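Long-range contacts in cadherin-related family member 2 (Mus musculus, PDB 5CYX), which probably forms calcium-dependent heterophilic complexes with CDHR5 on adjacent microvilli, controlling their packing at the apical epithelial membrane, and is represented here by its first three cadherin repeats: residues L139-I144 with C188-I193; P103-T108 with V127-K132; L183-C188 with V206-S211. All coordinates share one frame; numbering follows the deposited sequence.

Interaction 1: residues L139-I144 with C188-I193; sequences LVQYFI and CDSGGI. With CA (calcium ion), chain D.
Cys188 pairs with Gln141 as an antiparallel hydrogen-bonded pair: Gln141 N reaches Cys188 O at 2.8 Å in an almost straight bond (176°), and Cys188 N returns a more bent one to Gln141 O at 3.0 Å. With SG anti to its carbonyl carbon (chi1 -53°), the Cys188 sulfur, in disulfide linkage to Cys202, approaches Phe143 CE2 obliquely at 4.0 Å, a sulfur-aromatic contact. Asp189 turns its carboxylate away from the neighbouring strand. Its OD2 binds the calcium ion at 2.5 Å, while OD1 accepts Gly191 N at 3.2 Å from above the carboxylate plane, an Asx turn, and also a bond from Gln201 N. Ser190 then folds back: its OG donates to Leu139 O at 2.6 Å, lying above that carbonyl's plane, and packs against Leu139 CB and the extended Gln141 chain. Leu139 and Gln141 also pack on Leu139 of a second subunit. From Gly191 on, the chain moves away from strand 140-148 and enters the short hairpin of 192-194 with 197-199. The pairing thus lies on the junction-facing part of strand 180-189, beside strand 140-148, an outermost strand of the four-stranded sheet in the second cadherin repeat.

Interaction 2: residues P103-T108 with V127-K132; sequences PVFLNT and VLAEDK. With CA (calcium ion), chain D.
A single antiparallel bridge joins two loop segments at the end of the second cadherin repeat that faces the first, beside the calcium sites of that junction: 103-108 leads from the linker after the first repeat into strand 109-115, and the loop 127-132 follows strand 123-126. Val104 and Glu130 form the hydrogen-bonded pair. Val104 N reaches Glu130 O at 2.8 Å, and Glu130 N answers to Val104 O at 2.8 Å, with N-H...O angles of 159° and 161°. To one side of this bridge, Ala129 CB sits over the centre of one face of the Phe105 ring, 3.7 Å from its centroid, a CH-pi contact. Val127 CG2 meets the edge of the same ring at CE1 (3.8 Å), so methyl groups hold the ring at face and edge. Toward the calcium, Pro103 lies alongside Asp131, its CD 3.3 Å from Asp131 OD2. With CG anti to the backbone N (chi1 -176°), Asp131 presents both carboxylate oxygens to the metal, OD1 at 2.5 Å and OD2 at 2.3 Å. Asn99, Asn101, Asp133, Ala137 and Asp189 complete the site. Pro103 N has no hydrogen to offer Asp131 OD2, so the proline gives the carboxylate an apolar flank and does not compete with the metal by donating a hydrogen bond; the ion probably offsets much of the negative charge brought together here.

Interaction 3: residues L183-C188 with V206-S211; sequences LELKAC and VFVSIS
Strands 183-188 and 206-211 run antiparallel, their axes 4.7 Å apart at closest approach, and four backbone hydrogen bonds frame Leu183-Val208 and Leu185-Val206, with the non-hydrogen-bonded pair Glu184-Phe207 between them. On the buried face, Leu183 CD1 presses against Ile210 CD1 at 3.4 Å, tighter than usual van der Waals contact. Leu185 CB meets Val206 CG1 at 4.0 Å, and its CD1 extends to Val208 CG2, also at 4.0 Å. These strands are the central pair of the four-stranded sheet in the cadherin repeat's Greek-key beta-sandwich; Phe158 and Ile160 of strand 158-160 pack onto the same leucines. On the other face, Glu184 and Phe207 lie side by side, their carboxylate and ring planes 42° apart. Glu184 CB lies 3.7 Å from Phe207 CE2. With CG anti to the backbone N (chi1 170°) and the chain extended, Glu184 carries CG, at 3.8 Å, and the carboxylate carbon on past Phe207 CE2. A glycine in place of Glu184 has no CB or CG to lie along CE2, and the Phe207 ring would probably be freer to turn. Glu184 also touches Glu145 on strand 140-148, while Ile210 reaches Ile114 on strand 109-115.

Following the chain from the first repeat's linker, interaction 2 comes first, closing the loop that contains strands 109-115 and 123-126. It ends before interaction 1 begins, so those two are in series. Interaction 1 then brings strand 140-148 against strand 180-189, and interaction 3 pairs 180-189 with 206-213; sharing Cys188, these contacts cross along the chain and build successive strands of one sheet. The loops of interaction 2 join it through Tyr142 OH to Ala129 N and through a backbone bond between Thr108 and Phe207. Asp131 and Asp189 bring interactions 2 and 1 to one calcium ion, tying the sheet to the inter-repeat junction.

Interaction 1: residues L139-I144 with C188-I193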
ATOM      1  N   LEU A 139     -17.329  -0.741  10.686  1.00 45.92           N
ATOM      2  CA  LEU A 139     -16.049  -0.980  10.058  1.00 46.25           C
ATOM      3  C   LEU A 139     -15.885   0.068   8.943  1.00 46.45           C
ATOM      4  O   LEU A 139     -16.611   0.023   7.887  1.00 44.88           O
ATOM      5  CB  LEU A 139     -16.057  -2.387   9.450  1.00 47.05           C
ATOM      6  CG  LEU A 139     -14.728  -2.908   8.912  1.00 47.57           C
ATOM      7  CD1 LEU A 139     -13.664  -2.891  10.022  1.00 47.95           C
ATOM      8  CD2 LEU A 139     -14.916  -4.327   8.392  1.00 48.58           C
ATOM      9  N   VAL A 140     -14.919   0.963   9.166  1.00 46.37           N
ATOM     10  CA  VAL A 140     -14.728   2.145   8.366  1.00 47.42           C
ATOM     11  C   VAL A 140     -13.852   1.913   7.115  1.00 47.87           C
ATOM     12  O   VAL A 140     -12.822   1.256   7.186  1.00 47.65           O
ATOM     13  CB  VAL A 140     -14.178   3.290   9.236  1.00 48.06           C
ATOM     14  CG1 VAL A 140     -14.130   4.573   8.428  1.00 47.55           C
ATOM     15  CG2 VAL A 140     -15.085   3.481  10.454  1.00 48.68           C
ATOM     16  N   GLN A 141     -14.321   2.401   5.966  1.00 48.12           N
ATOM     17  CA  GLN A 141     -13.566   2.426   4.720  1.00 48.67           C
ATOM     18  C   GLN A 141     -13.413   3.881   4.327  1.00 47.75           C
ATOM     19  O   GLN A 141     -14.273   4.706   4.688  1.00 48.66           O
ATOM     20  CB  GLN A 141     -14.330   1.697   3.594  1.00 51.81           C
ATOM     21  CG  GLN A 141     -14.969   0.380   4.013  1.00 54.62           C
ATOM     22  CD  GLN A 141     -15.255  -0.558   2.836  1.00 59.17           C
ATOM     23  OE1 GLN A 141     -16.003  -1.553   2.961  1.00 63.38           O
ATOM     24  NE2 GLN A 141     -14.637  -0.280   1.699  1.00 60.89           N
ATOM     25  N   TYR A 142     -12.342   4.187   3.598  1.00 46.09           N
ATOM     26  CA  TYR A 142     -12.040   5.535   3.140  1.00 45.50           C
ATOM     27  C   TYR A 142     -12.041   5.697   1.635  1.00 45.39           C
ATOM     28  O   TYR A 142     -11.663   4.791   0.915  1.00 43.44           O
ATOM     29  CB  TYR A 142     -10.664   5.948   3.641  1.00 44.88           C
ATOM     30  CG  TYR A 142     -10.591   5.902   5.141  1.00 44.90           C
ATOM     31  CD1 TYR A 142     -10.254   4.717   5.805  1.00 44.66           C
ATOM     32  CD2 TYR A 142     -10.853   7.044   5.907  1.00 44.46           C
ATOM     33  CE1 TYR A 142     -10.208   4.681   7.197  1.00 44.74           C
ATOM     34  CE2 TYR A 142     -10.812   7.011   7.276  1.00 44.52           C
ATOM     35  CZ  TYR A 142     -10.463   5.855   7.924  1.00 44.65           C
ATOM     36  OH  TYR A 142     -10.427   5.840   9.294  1.00 44.73           O
ATOM     37  N   PHE A 143     -12.368   6.905   1.187  1.00 44.92           N
ATOM     38  CA  PHE A 143     -12.465   7.215  -0.247  1.00 46.32           C
ATOM     39  C   PHE A 143     -11.969   8.612  -0.528  1.00 47.24           C
ATOM     40  O   PHE A 143     -12.238   9.535   0.257  1.00 46.76           O
ATOM     41  CB  PHE A 143     -13.912   7.142  -0.749  1.00 46.83           C
ATOM     42  CG  PHE A 143     -14.552   5.871  -0.465  1.00 47.03           C
ATOM     43  CD1 PHE A 143     -14.458   4.801  -1.386  1.00 47.49           C
ATOM     44  CD2 PHE A 143     -15.212   5.682   0.732  1.00 46.84           C
ATOM     45  CE1 PHE A 143     -15.053   3.585  -1.086  1.00 48.16           C
ATOM     46  CE2 PHE A 143     -15.782   4.460   1.047  1.00 47.30           C
ATOM     47  CZ  PHE A 143     -15.707   3.399   0.121  1.00 47.99           C
ATOM     48  N   ILE A 144     -11.238   8.749  -1.635  1.00 48.21           N
ATOM     49  CA  ILE A 144     -10.870  10.028  -2.174  1.00 49.37           C
ATOM     50  C   ILE A 144     -11.961  10.419  -3.149  1.00 51.26           C
ATOM     51  O   ILE A 144     -12.105   9.773  -4.179  1.00 52.98           O
ATOM     52  CB  ILE A 144      -9.501  10.010  -2.886  1.00 48.96           C
ATOM     53  CG1 ILE A 144      -8.389   9.804  -1.848  1.00 47.98           C
ATOM     54  CG2 ILE A 144      -9.264  11.330  -3.638  1.00 49.14           C
ATOM     55  CD1 ILE A 144      -7.053   9.472  -2.478  1.00 47.85           C
ATOM     56  N   CYS A 188     -17.046   5.786   4.852  1.00 49.91           N
ATOM     57  CA  CYS A 188     -18.299   5.066   5.032  1.00 51.14           C
ATOM     58  C   CYS A 188     -18.067   3.833   5.884  1.00 49.67           C
ATOM     59  O   CYS A 188     -16.935   3.366   6.031  1.00 50.40           O
ATOM     60  CB  CYS A 188     -18.916   4.656   3.688  1.00 54.54           C
ATOM     61  SG  CYS A 188     -19.084   6.049   2.540  1.00 59.73           S
ATOM     62  N   ASP A 189     -19.133   3.302   6.455  1.00 47.75           N
ATOM     63  CA  ASP A 189     -19.021   2.030   7.090  1.00 47.26           C
ATOM     64  C   ASP A 189     -19.183   0.967   5.972  1.00 46.55           C
ATOM     65  O   ASP A 189     -19.416   1.295   4.776  1.00 46.55           O
ATOM     66  CB  ASP A 189     -19.980   1.875   8.288  1.00 47.57           C
ATOM     67  CG  ASP A 189     -21.427   2.101   7.935  1.00 48.42           C
ATOM     68  OD1 ASP A 189     -21.822   1.740   6.816  1.00 48.33           O
ATOM     69  OD2 ASP A 189     -22.177   2.681   8.775  1.00 49.32           O
ATOM     70  N   SER A 190     -19.134  -0.275   6.375  1.00 45.77           N
ATOM     71  CA  SER A 190     -19.144  -1.412   5.460  1.00 45.65           C
ATOM     72  C   SER A 190     -20.567  -2.028   5.423  1.00 46.70           C
ATOM     73  O   SER A 190     -20.766  -3.132   5.000  1.00 46.60           O
ATOM     74  CB  SER A 190     -18.086  -2.438   5.909  1.00 45.62           C
ATOM     75  OG  SER A 190     -16.790  -1.858   6.051  1.00 44.13           O
ATOM     76  N   GLY A 191     -21.581  -1.268   5.852  1.00 47.78           N
ATOM     77  CA  GLY A 191     -22.959  -1.698   5.778  1.00 48.61           C
ATOM     78  C   GLY A 191     -23.404  -2.535   6.954  1.00 49.56           C
ATOM     79  O   GLY A 191     -22.593  -3.047   7.775  1.00 49.52           O
ATOM     80  N   GLY A 192     -24.711  -2.681   6.995  1.00 50.67           N
ATOM     81  CA  GLY A 192     -25.478  -3.280   8.085  1.00 51.50           C
ATOM     82  C   GLY A 192     -26.969  -3.097   7.734  1.00 52.24           C
ATOM     83  O   GLY A 192     -27.338  -3.019   6.555  1.00 52.79           O
ATOM     84  N   ILE A 193     -27.805  -3.106   8.763  1.00 51.97           N
ATOM     85  CA  ILE A 193     -29.242  -3.105   8.631  1.00 51.68           C
ATOM     86  C   ILE A 193     -29.759  -1.903   9.411  1.00 51.53           C
ATOM     87  O   ILE A 193     -29.259  -1.614  10.525  1.00 48.48           O
ATOM     88  CB  ILE A 193     -29.855  -4.365   9.277  1.00 52.68           C
ATOM     89  CG1 ILE A 193     -29.259  -5.661   8.674  1.00 53.98           C
ATOM     90  CG2 ILE A 193     -31.378  -4.356   9.184  1.00 52.85           C
ATOM     91  CD1 ILE A 193     -29.487  -5.789   7.186  1.00 55.58           C
TER
HETATM   92 CA    CA D1003     -22.276   2.824  11.269  1.00 41.43          CA

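Interaction 2: residues P103-T108 with V127-K132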
ATOM      1  N   PRO A 103     -19.569   7.311  10.455  1.00 48.95           N
ATOM      2  CA  PRO A 103     -18.167   7.548  10.675  1.00 48.90           C
ATOM      3  C   PRO A 103     -17.923   9.021  10.920  1.00 50.61           C
ATOM      4  O   PRO A 103     -18.394   9.844  10.145  1.00 49.48           O
ATOM      5  CB  PRO A 103     -17.536   7.131   9.344  1.00 47.96           C
ATOM      6  CG  PRO A 103     -18.446   6.091   8.806  1.00 48.01           C
ATOM      7  CD  PRO A 103     -19.800   6.659   9.155  1.00 48.09           C
ATOM      8  N   VAL A 104     -17.182   9.330  11.972  1.00 51.42           N
ATOM      9  CA  VAL A 104     -16.909  10.714  12.359  1.00 53.36           C
ATOM     10  C   VAL A 104     -15.383  10.919  12.481  1.00 53.84           C
ATOM     11  O   VAL A 104     -14.651  10.033  12.978  1.00 52.25           O
ATOM     12  CB  VAL A 104     -17.625  11.122  13.699  1.00 54.53           C
ATOM     13  CG1 VAL A 104     -19.114  11.339  13.473  1.00 54.38           C
ATOM     14  CG2 VAL A 104     -17.420  10.070  14.798  1.00 54.32           C
ATOM     15  N   PHE A 105     -14.935  12.059  11.970  1.00 54.87           N
ATOM     16  CA  PHE A 105     -13.567  12.555  12.061  1.00 57.12           C
ATOM     17  C   PHE A 105     -13.634  13.685  13.072  1.00 61.35           C
ATOM     18  O   PHE A 105     -14.661  14.344  13.129  1.00 64.77           O
ATOM     19  CB  PHE A 105     -13.155  13.226  10.741  1.00 56.37           C
ATOM     20  CG  PHE A 105     -13.057  12.302   9.531  1.00 53.87           C
ATOM     21  CD1 PHE A 105     -11.873  11.682   9.223  1.00 53.69           C
ATOM     22  CD2 PHE A 105     -14.115  12.160   8.660  1.00 53.03           C
ATOM     23  CE1 PHE A 105     -11.759  10.853   8.093  1.00 53.30           C
ATOM     24  CE2 PHE A 105     -14.015  11.369   7.523  1.00 53.20           C
ATOM     25  CZ  PHE A 105     -12.833  10.705   7.238  1.00 52.67           C
ATOM     26  N   LEU A 106     -12.539  13.966  13.777  1.00 64.26           N
ATOM     27  CA  LEU A 106     -12.456  15.074  14.763  1.00 68.80           C
ATOM     28  C   LEU A 106     -12.409  16.529  14.192  1.00 68.45           C
ATOM     29  O   LEU A 106     -12.846  17.449  14.868  1.00 68.62           O
ATOM     30  CB  LEU A 106     -11.252  14.859  15.694  1.00 71.88           C
ATOM     31  CG  LEU A 106     -11.368  13.639  16.622  1.00 74.20           C
ATOM     32  CD1 LEU A 106      -9.989  13.259  17.145  1.00 75.00           C
ATOM     33  CD2 LEU A 106     -12.339  13.924  17.779  1.00 75.43           C
ATOM     34  N   ASN A 107     -11.834  16.717  12.993  1.00 66.81           N
ATOM     35  CA  ASN A 107     -11.922  17.982  12.234  1.00 67.26           C
ATOM     36  C   ASN A 107     -12.405  17.706  10.818  1.00 65.14           C
ATOM     37  O   ASN A 107     -12.374  16.558  10.357  1.00 62.39           O
ATOM     38  CB  ASN A 107     -10.571  18.700  12.170  1.00 68.23           C
ATOM     39  CG  ASN A 107     -10.087  19.135  13.529  1.00 71.69           C
ATOM     40  OD1 ASN A 107      -9.343  18.403  14.201  1.00 73.59           O
ATOM     41  ND2 ASN A 107     -10.520  20.302  13.961  1.00 71.27           N
ATOM     42  N   THR A 108     -12.828  18.772  10.138  1.00 63.87           N
ATOM     43  CA  THR A 108     -13.231  18.721   8.726  1.00 63.98           C
ATOM     44  C   THR A 108     -12.154  19.190   7.725  1.00 63.05           C
ATOM     45  O   THR A 108     -12.313  18.988   6.507  1.00 61.59           O
ATOM     46  CB  THR A 108     -14.483  19.592   8.462  1.00 65.55           C
ATOM     47  OG1 THR A 108     -14.180  20.971   8.709  1.00 66.03           O
ATOM     48  CG2 THR A 108     -15.623  19.145   9.340  1.00 66.89           C
ATOM     49  N   VAL A 127      -5.711  10.095   7.971  1.00 48.19           N
ATOM     50  CA  VAL A 127      -6.907  10.488   8.705  1.00 49.77           C
ATOM     51  C   VAL A 127      -7.515   9.280   9.450  1.00 51.12           C
ATOM     52  O   VAL A 127      -7.247   8.114   9.122  1.00 50.13           O
ATOM     53  CB  VAL A 127      -7.933  11.155   7.772  1.00 49.60           C
ATOM     54  CG1 VAL A 127      -7.382  12.493   7.277  1.00 49.87           C
ATOM     55  CG2 VAL A 127      -8.283  10.257   6.575  1.00 48.64           C
ATOM     56  N   LEU A 128      -8.330   9.561  10.459  1.00 52.02           N
ATOM     57  CA  LEU A 128      -9.004   8.507  11.215  1.00 52.63           C
ATOM     58  C   LEU A 128     -10.462   8.871  11.411  1.00 53.00           C
ATOM     59  O   LEU A 128     -10.777   9.927  11.964  1.00 51.69           O
ATOM     60  CB  LEU A 128      -8.341   8.335  12.584  1.00 53.88           C
ATOM     61  CG  LEU A 128      -8.848   7.151  13.412  1.00 55.08           C
ATOM     62  CD1 LEU A 128      -8.608   5.815  12.681  1.00 54.38           C
ATOM     63  CD2 LEU A 128      -8.203   7.177  14.794  1.00 56.77           C
ATOM     64  N   ALA A 129     -11.356   7.991  10.971  1.00 52.94           N
ATOM     65  CA  ALA A 129     -12.763   8.160  11.322  1.00 53.23           C
ATOM     66  C   ALA A 129     -13.176   6.995  12.171  1.00 52.21           C
ATOM     67  O   ALA A 129     -12.653   5.911  12.020  1.00 51.02           O
ATOM     68  CB  ALA A 129     -13.648   8.317  10.105  1.00 52.80           C
ATOM     69  N   GLU A 130     -14.093   7.246  13.094  1.00 52.13           N
ATOM     70  CA  GLU A 130     -14.597   6.185  13.967  1.00 52.56           C
ATOM     71  C   GLU A 130     -16.094   6.151  13.828  1.00 50.59           C
ATOM     72  O   GLU A 130     -16.726   7.176  13.635  1.00 49.41           O
ATOM     73  CB  GLU A 130     -14.190   6.474  15.429  1.00 54.93           C
ATOM     74  CG  GLU A 130     -12.695   6.328  15.605  1.00 56.55           C
ATOM     75  CD  GLU A 130     -12.202   6.865  16.923  1.00 60.19           C
ATOM     76  OE1 GLU A 130     -12.585   8.024  17.304  1.00 62.40           O
ATOM     77  OE2 GLU A 130     -11.420   6.132  17.553  1.00 60.97           O
ATOM     78  N   ASP A 131     -16.633   4.959  13.946  1.00 49.54           N
ATOM     79  CA  ASP A 131     -18.057   4.713  13.809  1.00 49.39           C
ATOM     80  C   ASP A 131     -18.432   3.849  14.989  1.00 49.52           C
ATOM     81  O   ASP A 131     -17.895   2.761  15.147  1.00 49.57           O
ATOM     82  CB  ASP A 131     -18.344   3.981  12.496  1.00 48.10           C
ATOM     83  CG  ASP A 131     -19.829   3.759  12.234  1.00 47.91           C
ATOM     84  OD1 ASP A 131     -20.584   3.299  13.103  1.00 47.14           O
ATOM     85  OD2 ASP A 131     -20.269   3.976  11.082  1.00 47.60           O
ATOM     86  N   LYS A 132     -19.374   4.332  15.787  1.00 50.20           N
ATOM     87  CA  LYS A 132     -19.727   3.663  17.054  1.00 50.77           C
ATOM     88  C   LYS A 132     -20.462   2.338  16.942  1.00 47.60           C
ATOM     89  O   LYS A 132     -20.568   1.637  17.933  1.00 46.89           O
ATOM     90  CB  LYS A 132     -20.525   4.606  17.926  1.00 54.26           C
ATOM     91  CG  LYS A 132     -19.685   5.802  18.339  1.00 57.68           C
ATOM     92  CD  LYS A 132     -19.769   6.032  19.834  1.00 62.43           C
ATOM     93  CE  LYS A 132     -21.091   6.696  20.231  1.00 66.30           C
ATOM     94  NZ  LYS A 132     -21.536   6.291  21.610  1.00 69.21           N
TER
HETATM   95 CA    CA D1003     -22.276   2.824  11.269  1.00 41.43          CA

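Interaction 3: residues L183-C188 with V206-S211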
ATOM      1  N   LEU A 183      -7.547  17.660  -1.499  1.00 49.84           N
ATOM      2  CA  LEU A 183      -8.233  16.400  -1.631  1.00 50.51           C
ATOM      3  C   LEU A 183      -9.487  16.501  -0.801  1.00 50.47           C
ATOM      4  O   LEU A 183      -9.423  16.961   0.355  1.00 52.00           O
ATOM      5  CB  LEU A 183      -7.380  15.271  -1.072  1.00 50.01           C
ATOM      6  CG  LEU A 183      -6.182  14.732  -1.818  1.00 50.01           C
ATOM      7  CD1 LEU A 183      -5.105  15.756  -2.043  1.00 50.68           C
ATOM      8  CD2 LEU A 183      -5.624  13.578  -0.999  1.00 49.58           C
ATOM      9  N   GLU A 184     -10.605  16.061  -1.367  1.00 49.19           N
ATOM     10  CA  GLU A 184     -11.825  15.848  -0.622  1.00 49.29           C
ATOM     11  C   GLU A 184     -11.987  14.345  -0.340  1.00 47.97           C
ATOM     12  O   GLU A 184     -11.933  13.563  -1.271  1.00 46.00           O
ATOM     13  CB  GLU A 184     -13.011  16.355  -1.427  1.00 50.95           C
ATOM     14  CG  GLU A 184     -14.341  15.963  -0.842  1.00 52.24           C
ATOM     15  CD  GLU A 184     -15.510  16.535  -1.603  1.00 55.11           C
ATOM     16  OE1 GLU A 184     -15.325  17.319  -2.562  1.00 57.51           O
ATOM     17  OE2 GLU A 184     -16.632  16.244  -1.178  1.00 57.25           O
ATOM     18  N   LEU A 185     -12.244  13.966   0.919  1.00 47.70           N
ATOM     19  CA  LEU A 185     -12.448  12.536   1.291  1.00 48.20           C
ATOM     20  C   LEU A 185     -13.783  12.313   1.935  1.00 48.71           C
ATOM     21  O   LEU A 185     -14.444  13.262   2.397  1.00 48.38           O
ATOM     22  CB  LEU A 185     -11.408  12.049   2.308  1.00 47.94           C
ATOM     23  CG  LEU A 185     -10.026  12.640   2.260  1.00 48.82           C
ATOM     24  CD1 LEU A 185      -9.200  12.050   3.415  1.00 49.64           C
ATOM     25  CD2 LEU A 185      -9.360  12.318   0.947  1.00 48.91           C
ATOM     26  N   LYS A 186     -14.182  11.052   1.973  1.00 48.79           N
ATOM     27  CA  LYS A 186     -15.206  10.609   2.917  1.00 50.48           C
ATOM     28  C   LYS A 186     -14.880   9.234   3.503  1.00 49.54           C
ATOM     29  O   LYS A 186     -13.967   8.561   3.052  1.00 48.12           O
ATOM     30  CB  LYS A 186     -16.613  10.626   2.329  1.00 52.72           C
ATOM     31  CG  LYS A 186     -16.796   9.691   1.149  1.00 55.17           C
ATOM     32  CD  LYS A 186     -18.257   9.570   0.695  1.00 58.12           C
ATOM     33  CE  LYS A 186     -18.368   8.393  -0.290  1.00 60.57           C
ATOM     34  NZ  LYS A 186     -19.655   8.313  -1.047  1.00 63.26           N
ATOM     35  N   ALA A 187     -15.605   8.895   4.557  1.00 49.43           N
ATOM     36  CA  ALA A 187     -15.486   7.617   5.209  1.00 50.40           C
ATOM     37  C   ALA A 187     -16.883   7.044   5.267  1.00 50.24           C
ATOM     38  O   ALA A 187     -17.794   7.762   5.642  1.00 50.66           O
ATOM     39  CB  ALA A 187     -14.881   7.777   6.622  1.00 49.96           C
ATOM     40  N   CYS A 188     -17.046   5.786   4.852  1.00 49.91           N
ATOM     41  CA  CYS A 188     -18.299   5.066   5.032  1.00 51.14           C
ATOM     42  C   CYS A 188     -18.067   3.833   5.884  1.00 49.67           C
ATOM     43  O   CYS A 188     -16.935   3.366   6.031  1.00 50.40           O
ATOM     44  CB  CYS A 188     -18.916   4.656   3.688  1.00 54.54           C
ATOM     45  SG  CYS A 188     -19.084   6.049   2.540  1.00 59.73           S
ATOM     46  N   VAL A 206     -14.584  15.778   4.130  1.00 53.14           N
ATOM     47  CA  VAL A 206     -13.440  16.299   4.837  1.00 52.53           C
ATOM     48  C   VAL A 206     -12.402  16.668   3.799  1.00 51.08           C
ATOM     49  O   VAL A 206     -12.356  16.060   2.731  1.00 50.82           O
ATOM     50  CB  VAL A 206     -13.015  15.185   5.826  1.00 53.38           C
ATOM     51  CG1 VAL A 206     -11.674  14.525   5.486  1.00 52.05           C
ATOM     52  CG2 VAL A 206     -13.179  15.638   7.251  1.00 53.66           C
ATOM     53  N   PHE A 207     -11.572  17.649   4.091  1.00 50.85           N
ATOM     54  CA  PHE A 207     -10.586  18.159   3.151  1.00 51.26           C
ATOM     55  C   PHE A 207      -9.138  18.146   3.658  1.00 51.44           C
ATOM     56  O   PHE A 207      -8.849  18.438   4.841  1.00 51.49           O
ATOM     57  CB  PHE A 207     -10.986  19.578   2.749  1.00 53.63           C
ATOM     58  CG  PHE A 207     -12.335  19.653   2.108  1.00 54.91           C
ATOM     59  CD1 PHE A 207     -13.476  19.788   2.881  1.00 56.77           C
ATOM     60  CD2 PHE A 207     -12.467  19.552   0.723  1.00 56.37           C
ATOM     61  CE1 PHE A 207     -14.734  19.889   2.285  1.00 58.32           C
ATOM     62  CE2 PHE A 207     -13.715  19.641   0.107  1.00 57.60           C
ATOM     63  CZ  PHE A 207     -14.854  19.798   0.888  1.00 58.57           C
ATOM     64  N   VAL A 208      -8.243  17.739   2.761  1.00 50.50           N
ATOM     65  CA  VAL A 208      -6.809  17.746   3.015  1.00 49.49           C
ATOM     66  C   VAL A 208      -6.089  18.611   2.009  1.00 49.21           C
ATOM     67  O   VAL A 208      -6.066  18.294   0.787  1.00 48.72           O
ATOM     68  CB  VAL A 208      -6.209  16.323   2.988  1.00 47.39           C
ATOM     69  CG1 VAL A 208      -4.748  16.355   3.453  1.00 47.09           C
ATOM     70  CG2 VAL A 208      -7.026  15.429   3.891  1.00 47.27           C
ATOM     71  N   SER A 209      -5.522  19.685   2.532  1.00 48.92           N
ATOM     72  CA  SER A 209      -4.715  20.625   1.786  1.00 49.66           C
ATOM     73  C   SER A 209      -3.253  20.236   1.836  1.00 49.33           C
ATOM     74  O   SER A 209      -2.661  20.180   2.923  1.00 48.32           O
ATOM     75  CB  SER A 209      -4.871  22.016   2.387  1.00 51.16           C
ATOM     76  OG  SER A 209      -6.239  22.371   2.322  1.00 52.31           O
ATOM     77  N   ILE A 210      -2.675  19.966   0.659  1.00 48.90           N
ATOM     78  CA  ILE A 210      -1.270  19.575   0.540  1.00 49.09           C
ATOM     79  C   ILE A 210      -0.409  20.646  -0.107  1.00 49.66           C
ATOM     80  O   ILE A 210      -0.664  20.974  -1.247  1.00 51.34           O
ATOM     81  CB  ILE A 210      -1.154  18.255  -0.242  1.00 49.22           C
ATOM     82  CG1 ILE A 210      -2.028  17.185   0.429  1.00 48.85           C
ATOM     83  CG2 ILE A 210       0.296  17.788  -0.309  1.00 49.01           C
ATOM     84  CD1 ILE A 210      -2.189  15.956  -0.380  1.00 49.29           C
ATOM     85  N   SER A 211       0.588  21.204   0.604  1.00 49.04           N
ATOM     86  CA  SER A 211       1.596  22.071  -0.033  1.00 49.29           C
ATOM     87  C   SER A 211       2.812  21.237  -0.501  1.00 48.94           C
ATOM     88  O   SER A 211       3.338  20.456   0.245  1.00 48.40           O
ATOM     89  CB  SER A 211       2.062  23.198   0.882  1.00 50.16           C
ATOM     90  OG  SER A 211       0.932  23.817   1.439  1.00 50.85           O
TER